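Local coordinates for protein 4-hydroxy-tetrahydrodipicolinate synthase (Aquifex aeolicus, PDB 2EHH) that probably catalyses the condensation of pyruvate with aspartate beta-semialdehyde to 4-hydroxy-tetrahydrodipicolinate, a step in the diaminopimelate route to lysine, at residues E21-G24 against N25-F29; A89-E93 against V94-G98; D168-S171 against E172-R176; Y234-H237 against D238-K241. One frame throughout, in Å; residues are numbered along the deposited sequence.

Contact 1 of 4, residues E21-G24 against N25-F29; sequences EALG and NLIEF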
loop_
_atom_site.group_PDB
_atom_site.type_symbol
_atom_site.label_atom_id
_atom_site.label_comp_id
_atom_site.label_asym_id
_atom_site.label_seq_id
_atom_site.Cartn_x
_atom_site.Cartn_y
_atom_site.Cartn_z
ATOM N N GLU A 21 -12.715 5.831 -40.296
ATOM C CA GLU A 21 -14.122 6.141 -40.509
ATOM C C GLU A 21 -14.868 6.046 -39.180
ATOM O O GLU A 21 -15.768 6.837 -38.904
ATOM C CB GLU A 21 -14.734 5.207 -41.559
ATOM C CG GLU A 21 -14.608 3.732 -41.268
ATOM C CD GLU A 21 -14.842 2.885 -42.510
ATOM O OE1 GLU A 21 -14.013 2.965 -43.448
ATOM O OE2 GLU A 21 -15.854 2.148 -42.554
ATOM N N ALA A 22 -14.480 5.090 -38.344
ATOM C CA ALA A 22 -15.116 4.938 -37.037
ATOM C C ALA A 22 -14.704 6.102 -36.134
ATOM O O ALA A 22 -15.514 6.620 -35.365
ATOM C CB ALA A 22 -14.712 3.611 -36.404
ATOM N N LEU A 23 -13.441 6.507 -36.230
ATOM C CA LEU A 23 -12.932 7.613 -35.420
ATOM C C LEU A 23 -13.696 8.869 -35.820
ATOM O O LEU A 23 -14.113 9.654 -34.972
ATOM C CB LEU A 23 -11.432 7.812 -35.669
ATOM C CG LEU A 23 -10.605 8.598 -34.640
ATOM C CD1 LEU A 23 -9.187 8.765 -35.164
ATOM C CD2 LEU A 23 -11.216 9.951 -34.372
ATOM N N GLY A 24 -13.878 9.048 -37.124
ATOM C CA GLY A 24 -14.603 10.206 -37.611
ATOM C C GLY A 24 -16.015 10.255 -37.064
ATOM O O GLY A 24 -16.486 11.312 -36.647
ATOM N N ASN A 25 -16.699 9.115 -37.061
ATOM C CA ASN A 25 -18.065 9.068 -36.552
ATOM C C ASN A 25 -18.104 9.288 -35.043
ATOM O O ASN A 25 -19.066 9.837 -34.507
ATOM C CB ASN A 25 -18.714 7.736 -36.919
ATOM C CG ASN A 25 -19.038 7.645 -38.402
ATOM O OD1 ASN A 25 -18.147 7.683 -39.246
ATOM N ND2 ASN A 25 -20.319 7.534 -38.721
ATOM N N LEU A 26 -17.046 8.858 -34.367
ATOM C CA LEU A 26 -16.933 9.021 -32.923
ATOM C C LEU A 26 -16.849 10.525 -32.640
ATOM O O LEU A 26 -17.453 11.033 -31.694
ATOM C CB LEU A 26 -15.667 8.312 -32.434
ATOM C CG LEU A 26 -15.738 7.248 -31.335
ATOM C CD1 LEU A 26 -16.983 6.384 -31.480
ATOM C CD2 LEU A 26 -14.462 6.402 -31.402
ATOM N N ILE A 27 -16.101 11.240 -33.477
ATOM C CA ILE A 27 -15.957 12.678 -33.307
ATOM C C ILE A 27 -17.299 13.388 -33.488
ATOM O O ILE A 27 -17.656 14.258 -32.697
ATOM C CB ILE A 27 -14.912 13.244 -34.290
ATOM C CG1 ILE A 27 -13.528 12.706 -33.912
ATOM C CG2 ILE A 27 -14.921 14.767 -34.256
ATOM C CD1 ILE A 27 -12.395 13.189 -34.798
ATOM N N GLU A 28 -18.041 13.012 -34.524
ATOM C CA GLU A 28 -19.348 13.615 -34.782
ATOM C C GLU A 28 -20.289 13.286 -33.626
ATOM O O GLU A 28 -21.104 14.111 -33.213
ATOM C CB GLU A 28 -19.924 13.072 -36.093
ATOM C CG GLU A 28 -19.047 13.359 -37.301
ATOM C CD GLU A 28 -18.924 14.844 -37.594
ATOM O OE1 GLU A 28 -17.912 15.242 -38.205
ATOM O OE2 GLU A 28 -19.838 15.610 -37.222
ATOM N N PHE A 29 -20.170 12.066 -33.113
ATOM C CA PHE A 29 -20.986 11.610 -31.993
ATOM C C PHE A 29 -20.864 12.601 -30.837
ATOM O O PHE A 29 -21.865 13.011 -30.242
ATOM C CB PHE A 29 -20.511 10.219 -31.553
ATOM C CG PHE A 29 -21.220 9.671 -30.342
ATOM C CD1 PHE A 29 -22.591 9.429 -30.361
ATOM C CD2 PHE A 29 -20.502 9.353 -29.192
ATOM C CE1 PHE A 29 -23.234 8.873 -29.255
ATOM C CE2 PHE A 29 -21.133 8.796 -28.081
ATOM C CZ PHE A 29 -22.501 8.554 -28.112
#
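The carbonyls of Glu21, Ala22, Leu23 and Gly24 accept, in order, the amides of Asn25, Leu26, Ile27 and Glu28 in regular i to i+4 bonds, the shortest running 2.9 Å from Leu26 N to Ala22 O. On this frame Leu23 and Ile27 stand one turn apart, and their branches cross obliquely. CD2 of Leu23 lies 3.5 Å from CD1 of Ile27, tighter than methyl groups usually sit. Ile27 reaches that far because CG1 lies beside its own backbone N (chi1 -67°), which carries the branch back over the preceding turn, CG1 coming 3.3 Å from Leu23 O. Helix 20-31 belongs to the outer layer of a TIM barrel, between strands 4-8 and 37-40, and these two branched residues suit the side it turns to helix 52-66: Leu23 meets Val58 and Phe61, Ile27 meets Ala62 and Arg65. With an alanine at Ile27, the Leu23 methyl would probably be left without its mate and a gap opened against helix 52-66. Leu26 faces another way, onto Ile10 and Pro12. At the more open flank Glu28 bends at chi2, its CG 3.3 Å from Gly24 O, while its carboxylate forms a salt bridge with Arg69.

Contact 2 of 4, residues A89-E93 against V94-G98; sequences AHAKE and VGADG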
loop_
_atom_site.group_PDB
_atom_site.type_symbol
_atom_site.label_atom_id
_atom_site.label_comp_id
_atom_site.label_asym_id
_atom_site.label_seq_id
_atom_site.Cartn_x
_atom_site.Cartn_y
_atom_site.Cartn_z
ATOM N N ALA A 89 5.344 19.092 -30.143
ATOM C CA ALA A 89 5.598 20.083 -31.188
ATOM C C ALA A 89 4.649 19.807 -32.350
ATOM O O ALA A 89 4.061 20.729 -32.923
ATOM C CB ALA A 89 7.048 19.994 -31.660
ATOM N N HIS A 90 4.504 18.528 -32.691
ATOM C CA HIS A 90 3.620 18.111 -33.775
ATOM C C HIS A 90 2.180 18.546 -33.505
ATOM O O HIS A 90 1.518 19.111 -34.379
ATOM C CB HIS A 90 3.660 16.589 -33.941
ATOM C CG HIS A 90 2.638 16.063 -34.901
ATOM N ND1 HIS A 90 2.753 16.205 -36.267
ATOM C CD2 HIS A 90 1.460 15.430 -34.686
ATOM C CE1 HIS A 90 1.690 15.681 -36.853
ATOM N NE2 HIS A 90 0.889 15.205 -35.916
ATOM N N ALA A 91 1.698 18.269 -32.297
ATOM C CA ALA A 91 0.337 18.631 -31.912
ATOM C C ALA A 91 0.119 20.126 -32.115
ATOM O O ALA A 91 -0.926 20.559 -32.601
ATOM C CB ALA A 91 0.089 18.253 -30.450
ATOM N N LYS A 92 1.117 20.908 -31.726
ATOM C CA LYS A 92 1.085 22.358 -31.872
ATOM C C LYS A 92 0.965 22.667 -33.365
ATOM O O LYS A 92 0.087 23.416 -33.799
ATOM C CB LYS A 92 2.385 22.935 -31.304
ATOM C CG LYS A 92 2.757 24.338 -31.751
ATOM C CD LYS A 92 1.902 25.394 -31.100
ATOM C CE LYS A 92 2.466 26.783 -31.376
ATOM N NZ LYS A 92 1.583 27.842 -30.809
ATOM N N GLU A 93 1.850 22.051 -34.140
ATOM C CA GLU A 93 1.898 22.226 -35.586
ATOM C C GLU A 93 0.594 21.962 -36.324
ATOM O O GLU A 93 0.219 22.730 -37.213
ATOM C CB GLU A 93 2.980 21.323 -36.176
ATOM C CG GLU A 93 4.390 21.815 -35.953
ATOM C CD GLU A 93 4.677 23.074 -36.742
ATOM O OE1 GLU A 93 4.470 23.056 -37.975
ATOM O OE2 GLU A 93 5.107 24.078 -36.134
ATOM N N VAL A 94 -0.096 20.881 -35.973
ATOM C CA VAL A 94 -1.333 20.542 -36.662
ATOM C C VAL A 94 -2.614 21.169 -36.116
ATOM O O VAL A 94 -3.709 20.822 -36.556
ATOM C CB VAL A 94 -1.520 19.005 -36.756
ATOM C CG1 VAL A 94 -0.333 18.385 -37.480
ATOM C CG2 VAL A 94 -1.678 18.406 -35.373
ATOM N N GLY A 95 -2.485 22.077 -35.152
ATOM C CA GLY A 95 -3.662 22.756 -34.630
ATOM C C GLY A 95 -4.385 22.232 -33.404
ATOM O O GLY A 95 -5.523 22.633 -33.147
ATOM N N ALA A 96 -3.756 21.349 -32.637
ATOM C CA ALA A 96 -4.406 20.834 -31.436
ATOM C C ALA A 96 -4.582 21.985 -30.440
ATOM O O ALA A 96 -3.728 22.865 -30.348
ATOM C CB ALA A 96 -3.558 19.720 -30.816
ATOM N N ASP A 97 -5.686 21.976 -29.696
ATOM C CA ASP A 97 -5.950 23.025 -28.714
ATOM C C ASP A 97 -5.132 22.874 -27.438
ATOM O O ASP A 97 -4.901 23.845 -26.716
ATOM C CB ASP A 97 -7.434 23.053 -28.364
ATOM C CG ASP A 97 -8.307 23.266 -29.578
ATOM O OD1 ASP A 97 -8.917 22.287 -30.060
ATOM O OD2 ASP A 97 -8.369 24.416 -30.056
ATOM N N GLY A 98 -4.693 21.653 -27.159
ATOM C CA GLY A 98 -3.899 21.421 -25.968
ATOM C C GLY A 98 -3.183 20.090 -26.041
ATOM O O GLY A 98 -3.497 19.259 -26.895
HETATM O O HOH W 1 -2.010 24.536 -32.105
#
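His90 and Val94 meet one turn apart where helix 81-93 stops, and the stop is a Schellman motif with Gly95 as its C-prime residue. The imidazole hangs alongside the helix end because its CG lies opposite the backbone N (chi1 172°), and Val94 applies its two methyls to it: CG1 comes 3.4 Å from CE1 of His90, while CG2 lies over one face of the ring. The flat ring suits the place, offering carbon surface to valine and a nitrogen to the neighbouring helix, since NE2 of His90 is hydrogen-bonded to Glu56 O. Putting an alanine at His90 would probably leave Glu56 O without this partner and bare the side of Val94 that the ring covers. Val94 also packs on Ile59 and Glu60 of helix 52-66, and its own amide closes the last ordinary helical bond, 2.9 Å from Val94 N to His90 O. Beyond it the pairing changes. Ala96 N reaches back to Ala91 O at 2.9 Å, and Gly95 N to Lys92 O at 3.2 Å, the latter donor standing 60° out of the carbonyl plane. Gly95 has phi 94°, a backbone shape in which any side chain would collide with the carbonyl oxygen of the residue before, hence glycine. The reversal folds the small side chain of Ala96 onto Ala91, CB to CB at 3.9 Å, the apolar contact that commonly closes this motif, before the chain enters strand 98-102. A water bridges the turn, donating to Lys92 O at 2.9 Å and to Ala96 O at 3.0 Å.

Contact 3 of 4, residues D168-S171 against E172-R176; sequences DRIS and EIVKR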
loop_
_atom_site.group_PDB
_atom_site.type_symbol
_atom_site.label_atom_id
_atom_site.label_comp_id
_atom_site.label_asym_id
_atom_site.label_seq_id
_atom_site.Cartn_x
_atom_site.Cartn_y
_atom_site.Cartn_z
ATOM N N ASP A 168 -7.488 15.036 -0.579
ATOM C CA ASP A 168 -6.595 15.976 0.084
ATOM C C ASP A 168 -5.592 16.564 -0.899
ATOM O O ASP A 168 -5.176 17.715 -0.762
ATOM C CB ASP A 168 -5.842 15.281 1.205
ATOM C CG ASP A 168 -6.048 15.950 2.528
ATOM O OD1 ASP A 168 -5.675 17.142 2.659
ATOM O OD2 ASP A 168 -6.585 15.280 3.436
ATOM N N ARG A 169 -5.181 15.765 -1.876
ATOM C CA ARG A 169 -4.236 16.243 -2.877
ATOM C C ARG A 169 -4.945 17.295 -3.730
ATOM O O ARG A 169 -4.360 18.315 -4.088
ATOM C CB ARG A 169 -3.751 15.084 -3.751
ATOM C CG ARG A 169 -2.861 15.509 -4.913
ATOM C CD ARG A 169 -2.468 14.304 -5.755
ATOM N NE ARG A 169 -1.904 14.701 -7.041
ATOM C CZ ARG A 169 -0.642 15.067 -7.232
ATOM N NH1 ARG A 169 0.215 15.086 -6.215
ATOM N NH2 ARG A 169 -0.235 15.418 -8.450
ATOM N N ILE A 170 -6.210 17.048 -4.048
ATOM C CA ILE A 170 -6.976 18.000 -4.841
ATOM C C ILE A 170 -7.068 19.324 -4.062
ATOM O O ILE A 170 -6.871 20.406 -4.624
ATOM C CB ILE A 170 -8.403 17.467 -5.137
ATOM C CG1 ILE A 170 -8.318 16.113 -5.857
ATOM C CG2 ILE A 170 -9.177 18.472 -5.976
ATOM C CD1 ILE A 170 -7.466 16.119 -7.130
ATOM N N SER A 171 -7.363 19.238 -2.769
ATOM C CA SER A 171 -7.454 20.441 -1.942
ATOM C C SER A 171 -6.148 21.213 -1.999
ATOM O O SER A 171 -6.137 22.438 -2.163
ATOM C CB SER A 171 -7.747 20.083 -0.478
ATOM O OG SER A 171 -9.096 19.701 -0.302
ATOM N N GLU A 172 -5.045 20.486 -1.862
ATOM C CA GLU A 172 -3.727 21.097 -1.876
ATOM C C GLU A 172 -3.445 21.810 -3.194
ATOM O O GLU A 172 -2.952 22.935 -3.199
ATOM C CB GLU A 172 -2.661 20.035 -1.612
ATOM C CG GLU A 172 -1.362 20.592 -1.066
ATOM C CD GLU A 172 -1.496 21.148 0.347
ATOM O OE1 GLU A 172 -1.901 20.390 1.260
ATOM O OE2 GLU A 172 -1.190 22.343 0.548
ATOM N N ILE A 173 -3.756 21.160 -4.312
ATOM C CA ILE A 173 -3.532 21.766 -5.623
ATOM C C ILE A 173 -4.395 23.014 -5.806
ATOM O O ILE A 173 -3.896 24.074 -6.178
ATOM C CB ILE A 173 -3.851 20.770 -6.763
ATOM C CG1 ILE A 173 -2.929 19.550 -6.659
ATOM C CG2 ILE A 173 -3.670 21.446 -8.108
ATOM C CD1 ILE A 173 -3.327 18.396 -7.558
ATOM N N VAL A 174 -5.692 22.891 -5.543
ATOM C CA VAL A 174 -6.598 24.029 -5.681
ATOM C C VAL A 174 -6.139 25.213 -4.824
ATOM O O VAL A 174 -6.093 26.353 -5.288
ATOM C CB VAL A 174 -8.038 23.647 -5.280
ATOM C CG1 VAL A 174 -8.918 24.898 -5.212
ATOM C CG2 VAL A 174 -8.606 22.655 -6.293
ATOM N N LYS A 175 -5.779 24.930 -3.578
ATOM C CA LYS A 175 -5.341 25.971 -2.659
ATOM C C LYS A 175 -4.008 26.611 -3.029
ATOM O O LYS A 175 -3.884 27.834 -3.037
ATOM C CB LYS A 175 -5.256 25.412 -1.234
ATOM C CG LYS A 175 -4.802 26.435 -0.196
ATOM C CD LYS A 175 -4.781 25.838 1.200
ATOM C CE LYS A 175 -4.303 26.853 2.225
ATOM N NZ LYS A 175 -5.173 28.058 2.258
ATOM N N ARG A 176 -3.013 25.791 -3.342
ATOM C CA ARG A 176 -1.693 26.312 -3.672
ATOM C C ARG A 176 -1.479 26.875 -5.075
ATOM O O ARG A 176 -0.843 27.918 -5.217
ATOM C CB ARG A 176 -0.629 25.246 -3.395
ATOM C CG ARG A 176 -0.525 24.843 -1.936
ATOM C CD ARG A 176 0.587 23.838 -1.747
ATOM N NE ARG A 176 1.875 24.407 -2.127
ATOM C CZ ARG A 176 3.002 23.710 -2.213
ATOM N NH1 ARG A 176 4.127 24.316 -2.568
ATOM N NH2 ARG A 176 2.998 22.406 -1.947
#
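In Arg169 CG stands anti to the backbone N (chi1 174°) and the chain runs on extended to NE, while one turn later Ile173 tucks CG1 beside its own N (chi1 -61°), which swings CD1 back to the arginine. Both belong to helix 167-177 in the beta-alpha-beta unit made with strands 157-162 and 182-185 of the TIM barrel. The terminal methyl of Ile173 sits over one face of the guanidinium, CD1 being 4.0 Å from NE of Arg169 and 3.9 Å from its CG. Isoleucine thus covers the apolar shaft and flat face of a buried arginine whose charge is met by a salt bridge to Glu162, with Ile142 O as a further acceptor for NH2. Ile170 and Val174 pair more loosely, CG2 to CG2 at 4.2 Å; Ile170 turns to Val183 of the barrel, Val174 to Tyr234 of the second subunit. At that interface Asp168 bonds Ser189 and Ser171 bonds His233, both of the second subunit. Asp168 OD1 and Glu172 OE1 are 5.2 Å apart, a like-charge approach that His237 and, more weakly, Lys241 of the second subunit probably offset beside Glu172. The backbone bond joining the Ile170 and Val174 pair, Val174 N to Ile170 O, is 2.9 Å long.

Contact 4 of 4, residues Y234-H237 against D238-K241; sequences YYLH and DLFK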
loop_
_atom_site.group_PDB
_atom_site.type_symbol
_atom_site.label_atom_id
_atom_site.label_comp_id
_atom_site.label_asym_id
_atom_site.label_seq_id
_atom_site.Cartn_x
_atom_site.Cartn_y
_atom_site.Cartn_z
ATOM N N TYR A 234 -25.336 9.086 -8.728
ATOM C CA TYR A 234 -25.811 7.788 -8.270
ATOM C C TYR A 234 -26.550 6.994 -9.334
ATOM O O TYR A 234 -26.602 5.764 -9.284
ATOM C CB TYR A 234 -26.661 7.959 -7.011
ATOM C CG TYR A 234 -25.795 8.274 -5.811
ATOM C CD1 TYR A 234 -24.883 7.335 -5.335
ATOM C CD2 TYR A 234 -25.820 9.531 -5.209
ATOM C CE1 TYR A 234 -24.010 7.634 -4.301
ATOM C CE2 TYR A 234 -24.943 9.847 -4.164
ATOM C CZ TYR A 234 -24.038 8.889 -3.721
ATOM O OH TYR A 234 -23.145 9.181 -2.717
ATOM N N TYR A 235 -27.107 7.696 -10.310
ATOM C CA TYR A 235 -27.804 7.029 -11.396
ATOM C C TYR A 235 -26.751 6.354 -12.279
ATOM O O TYR A 235 -26.910 5.208 -12.702
ATOM C CB TYR A 235 -28.613 8.058 -12.199
ATOM C CG TYR A 235 -29.127 7.552 -13.526
ATOM C CD1 TYR A 235 -28.473 7.871 -14.715
ATOM C CD2 TYR A 235 -30.255 6.737 -13.594
ATOM C CE1 TYR A 235 -28.932 7.390 -15.943
ATOM C CE2 TYR A 235 -30.723 6.250 -14.817
ATOM C CZ TYR A 235 -30.054 6.581 -15.985
ATOM O OH TYR A 235 -30.501 6.095 -17.193
ATOM N N LEU A 236 -25.657 7.069 -12.512
ATOM C CA LEU A 236 -24.562 6.592 -13.351
ATOM C C LEU A 236 -23.532 5.721 -12.625
ATOM O O LEU A 236 -22.611 5.198 -13.254
ATOM C CB LEU A 236 -23.849 7.801 -13.965
ATOM C CG LEU A 236 -23.935 8.118 -15.463
ATOM C CD1 LEU A 236 -25.282 7.748 -16.037
ATOM C CD2 LEU A 236 -23.645 9.591 -15.651
ATOM N N HIS A 237 -23.683 5.553 -11.314
ATOM C CA HIS A 237 -22.709 4.772 -10.553
ATOM C C HIS A 237 -22.454 3.366 -11.092
ATOM O O HIS A 237 -21.301 2.944 -11.189
ATOM C CB HIS A 237 -23.103 4.686 -9.076
ATOM C CG HIS A 237 -21.963 4.313 -8.181
ATOM N ND1 HIS A 237 -20.849 5.112 -8.028
ATOM C CD2 HIS A 237 -21.738 3.210 -7.428
ATOM C CE1 HIS A 237 -19.989 4.516 -7.223
ATOM N NE2 HIS A 237 -20.504 3.361 -6.845
ATOM N N ASP A 238 -23.514 2.639 -11.440
ATOM C CA ASP A 238 -23.344 1.291 -11.979
ATOM C C ASP A 238 -22.502 1.308 -13.255
ATOM O O ASP A 238 -21.696 0.411 -13.478
ATOM C CB ASP A 238 -24.699 0.635 -12.262
ATOM C CG ASP A 238 -25.406 0.182 -10.999
ATOM O OD1 ASP A 238 -24.796 0.254 -9.910
ATOM O OD2 ASP A 238 -26.573 -0.253 -11.096
ATOM N N LEU A 239 -22.691 2.325 -14.095
ATOM C CA LEU A 239 -21.908 2.432 -15.323
ATOM C C LEU A 239 -20.444 2.725 -14.991
ATOM O O LEU A 239 -19.535 2.107 -15.551
ATOM C CB LEU A 239 -22.449 3.550 -16.219
ATOM C CG LEU A 239 -21.655 3.808 -17.505
ATOM C CD1 LEU A 239 -21.777 2.611 -18.435
ATOM C CD2 LEU A 239 -22.172 5.068 -18.190
ATOM N N PHE A 240 -20.221 3.671 -14.079
ATOM C CA PHE A 240 -18.863 4.043 -13.683
ATOM C C PHE A 240 -18.069 2.840 -13.182
ATOM O O PHE A 240 -16.889 2.690 -13.496
ATOM C CB PHE A 240 -18.877 5.109 -12.578
ATOM C CG PHE A 240 -19.386 6.462 -13.017
ATOM C CD1 PHE A 240 -19.519 6.781 -14.366
ATOM C CD2 PHE A 240 -19.697 7.432 -12.065
ATOM C CE1 PHE A 240 -19.954 8.045 -14.761
ATOM C CE2 PHE A 240 -20.133 8.701 -12.448
ATOM C CZ PHE A 240 -20.260 9.008 -13.802
ATOM N N LYS A 241 -18.713 1.978 -12.403
ATOM C CA LYS A 241 -18.020 0.810 -11.871
ATOM C C LYS A 241 -17.757 -0.284 -12.906
ATOM O O LYS A 241 -16.639 -0.787 -13.004
ATOM C CB LYS A 241 -18.800 0.224 -10.689
ATOM C CG LYS A 241 -18.915 1.170 -9.497
ATOM C CD LYS A 241 -17.548 1.724 -9.074
ATOM C CE LYS A 241 -16.602 0.625 -8.596
ATOM N NZ LYS A 241 -15.204 1.131 -8.419
HETATM O O HOH W 2 -26.194 3.201 -10.717
#
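Asp238 N gives its hydrogen to a water 2.8 Å away, and that water donates in turn to Tyr235 O at 2.9 Å, spanning a place where the helix of Tyr235 and Asp238 is kinked. The usual i to i+4 bonds of the Asp238 and Leu239 amides are missing; the water serves the first, and the hydroxyl of Tyr288 takes the second while also bonding Tyr235 O. Past the break the helix resumes with Phe240 N to Leu236 O and Lys241 N to His237 O, both 3.0 Å. Leu236 and Phe240 form the inner pair. Phe240 has CG beside its own backbone N (chi1 -68°), which lays the ring back against the leucine: CB of Leu236 stands over the face, 4.1 Å from the ring centroid, in a CH-pi contact, and Leu236 O also lies over a face, 3.5 Å above the plane. A broad ring suits this buried spot, where it also meets Ser189 and Ala206. His237 and Lys241 run side by side, pointing the same way. Lys241 has CG beside its own N, which lays that methylene over the ring face, 4.1 Å from CG to the centroid of the His237 ring; the bend at chi2 holds CD near NE2 and CE1 of His237 as well. Here the histidine gives a flat surface to the aliphatic part of a long chain, while its NE2 makes a weak hydrogen bond to Glu172 of the second subunit, on which Lys241 also packs. Helix 226-242 comes after the last barrel strand and helix 211-223, and the whole is a water-bridged helix kink beside a subunit interface.

In the fold
All four contacts lie on helices, or at a helix end, round the closed eight-stranded barrel. Contacts 1 and 2, about 20 Å apart between centres, both lean on helix 52-66. Contact 4 lies across the chain's centre from contact 2, about 34 Å away, as contact 3 does from contact 1, about 36 Å. Within one chain contacts 3 and 4 are about 26 Å apart between centres, yet they join between subunits of the tetramer: residues of 168-176 meet Tyr234 and His237 of the second subunit. Towards the predicted active site, side chains of Leu26 and Thr44, Arg169 and Tyr132, and Ile170 and Lys161, the probable Schiff-base residue, are each about 9 Å apart.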